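Local atomic coordinates of fatty acid-binding protein TM_1468 (Thermotoga maritima, PDB entry 1VPV), a protein that binds long-chain fatty acids such as palmitate and may take part in lipid transport or fatty acid metabolism. Residues V15-D20 with V97-T102. Sequence-based numbering, arbitrary orientation.
Sequences VKILVD and VVLVLT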
loop_
_atom_site.group_PDB
_atom_site.type_symbol
_atom_site.label_atom_id
_atom_site.label_comp_id
_atom_site.label_asym_id
_atom_site.label_seq_id
_atom_site.Cartn_x
_atom_site.Cartn_y
_atom_site.Cartn_z
ATOM N N VAL A 15 -17.854 12.960 2.180
ATOM C CA VAL A 15 -17.331 11.679 1.697
ATOM C C VAL A 15 -16.334 11.015 2.642
ATOM O O VAL A 15 -15.320 11.601 2.984
ATOM C CB VAL A 15 -16.637 11.869 0.328
ATOM C CG1 VAL A 15 -16.260 10.523 -0.270
ATOM C CG2 VAL A 15 -17.541 12.606 -0.628
ATOM N N LYS A 16 -16.616 9.780 3.047
ATOM C CA LYS A 16 -15.641 8.952 3.774
ATOM C C LYS A 16 -14.736 8.256 2.784
ATOM O O LYS A 16 -15.205 7.785 1.744
ATOM C CB LYS A 16 -16.335 7.855 4.571
ATOM C CG LYS A 16 -15.397 7.124 5.524
ATOM C CD LYS A 16 -15.251 7.922 6.831
ATOM C CE LYS A 16 -13.976 7.587 7.544
ATOM N NZ LYS A 16 -13.890 8.412 8.764
ATOM N N ILE A 17 -13.451 8.163 3.114
ATOM C CA ILE A 17 -12.532 7.385 2.308
ATOM C C ILE A 17 -12.101 6.192 3.158
ATOM O O ILE A 17 -11.693 6.341 4.301
ATOM C CB ILE A 17 -11.316 8.207 1.873
ATOM C CG1 ILE A 17 -11.748 9.303 0.909
ATOM C CG2 ILE A 17 -10.253 7.313 1.220
ATOM C CD1 ILE A 17 -10.659 10.356 0.597
ATOM N N LEU A 18 -12.216 5.003 2.592
ATOM C CA LEU A 18 -11.775 3.799 3.266
ATOM C C LEU A 18 -10.673 3.133 2.442
ATOM O O LEU A 18 -10.825 2.941 1.233
ATOM C CB LEU A 18 -12.957 2.848 3.413
ATOM C CG LEU A 18 -12.661 1.523 4.095
ATOM C CD1 LEU A 18 -12.373 1.730 5.552
ATOM C CD2 LEU A 18 -13.874 0.619 3.898
ATOM N N VAL A 19 -9.553 2.809 3.071
ATOM C CA VAL A 19 -8.578 1.880 2.433
ATOM C C VAL A 19 -8.551 0.625 3.305
ATOM O O VAL A 19 -9.070 0.615 4.414
ATOM C CB VAL A 19 -7.163 2.482 2.290
ATOM C CG1 VAL A 19 -7.201 3.809 1.470
ATOM C CG2 VAL A 19 -6.519 2.724 3.670
ATOM N N ASP A 20 -7.964 -0.438 2.787
ATOM C CA ASP A 20 -7.754 -1.640 3.547
ATOM C C ASP A 20 -6.385 -1.599 4.223
ATOM O O ASP A 20 -5.559 -0.741 3.899
ATOM C CB ASP A 20 -7.938 -2.856 2.656
ATOM C CG ASP A 20 -6.861 -2.985 1.600
ATOM O OD1 ASP A 20 -5.668 -3.224 1.963
ATOM O OD2 ASP A 20 -7.234 -2.880 0.408
ATOM N N VAL A 97 -21.546 9.622 0.975
ATOM C CA VAL A 97 -20.872 8.745 0.005
ATOM C C VAL A 97 -19.647 8.083 0.681
ATOM O O VAL A 97 -18.962 8.710 1.498
ATOM C CB VAL A 97 -20.369 9.539 -1.241
ATOM C CG1 VAL A 97 -19.589 8.636 -2.200
ATOM C CG2 VAL A 97 -21.501 10.199 -1.994
ATOM N N VAL A 98 -19.400 6.808 0.367
ATOM C CA VAL A 98 -18.151 6.149 0.760
ATOM C C VAL A 98 -17.331 5.861 -0.492
ATOM O O VAL A 98 -17.845 5.313 -1.468
ATOM C CB VAL A 98 -18.376 4.824 1.457
ATOM C CG1 VAL A 98 -17.046 4.280 1.928
ATOM C CG2 VAL A 98 -19.326 4.973 2.626
ATOM N N LEU A 99 -16.071 6.251 -0.460
ATOM C CA LEU A 99 -15.149 5.944 -1.532
ATOM C C LEU A 99 -14.126 4.953 -1.024
ATOM O O LEU A 99 -13.348 5.291 -0.146
ATOM C CB LEU A 99 -14.432 7.214 -1.989
ATOM C CG LEU A 99 -13.307 6.996 -3.018
ATOM C CD1 LEU A 99 -13.873 6.464 -4.329
ATOM C CD2 LEU A 99 -12.541 8.288 -3.259
ATOM N N VAL A 100 -14.104 3.751 -1.590
ATOM C CA VAL A 100 -13.188 2.663 -1.177
ATOM C C VAL A 100 -12.071 2.442 -2.210
ATOM O O VAL A 100 -12.325 2.258 -3.393
ATOM C CB VAL A 100 -13.964 1.307 -1.022
ATOM C CG1 VAL A 100 -13.055 0.198 -0.508
ATOM C CG2 VAL A 100 -15.175 1.475 -0.139
ATOM N N LEU A 101 -10.844 2.443 -1.738
ATOM C CA LEU A 101 -9.669 2.121 -2.554
ATOM C C LEU A 101 -9.052 0.871 -1.985
ATOM O O LEU A 101 -8.604 0.859 -0.828
ATOM C CB LEU A 101 -8.622 3.260 -2.495
ATOM C CG LEU A 101 -8.911 4.395 -3.465
ATOM C CD1 LEU A 101 -10.014 5.220 -2.929
ATOM C CD2 LEU A 101 -7.702 5.259 -3.714
ATOM N N THR A 102 -9.061 -0.196 -2.767
ATOM C CA THR A 102 -8.491 -1.464 -2.319
ATOM C C THR A 102 -7.241 -1.792 -3.057
ATOM O O THR A 102 -7.027 -1.348 -4.190
ATOM C CB THR A 102 -9.416 -2.646 -2.552
ATOM O OG1 THR A 102 -9.485 -2.942 -3.961
ATOM C CG2 THR A 102 -10.801 -2.373 -1.961
#
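K16 and L18 exchange four backbone hydrogen bonds with V97, L99 and L101, the ladder of two parallel strands whose axes differ in direction by 22°. K16 N gives to V97 O (3.0 Å) and K16 O takes L99 N (2.8 Å), almost straight at 177°; L18 repeats the pattern with L99 O and L101 N. Weaker CA-H...O contacts accompany these bonds, most to the same carbonyl oxygens, such as I17 CA to L99 O at 3.3 Å.

Apolar packing occupies both faces. V15, I17, V19, V97, L99 and L101 share one, where V15, I17, L99 and L101 pack against helix 138-149; beta-branched valine and isoleucine favour extended backbone, and leucines add longer apolar side chains. With chi1 at -172°, V15 turns CG1 away from its backbone N, 4.2 Å from L99 CB. On the other face, packed against Y87 and Y90 of helix 80-92, L18 CD2 meets V100 CG2 at 4.3 Å, while K16, partly exposed, touches Y90 and its long chain carries the amine to a salt bridge with D34.

D20 OD2 comes within 3.3 Å of T102 CA and accepts a hydrogen bond from L103 N, tying the carboxylate to the chain just beyond strand 97-102. Parallel strands sandwiched between helices mark the alpha/beta domain of the DegV fold, with D20's side chain about 7 Å from the bound palmitate.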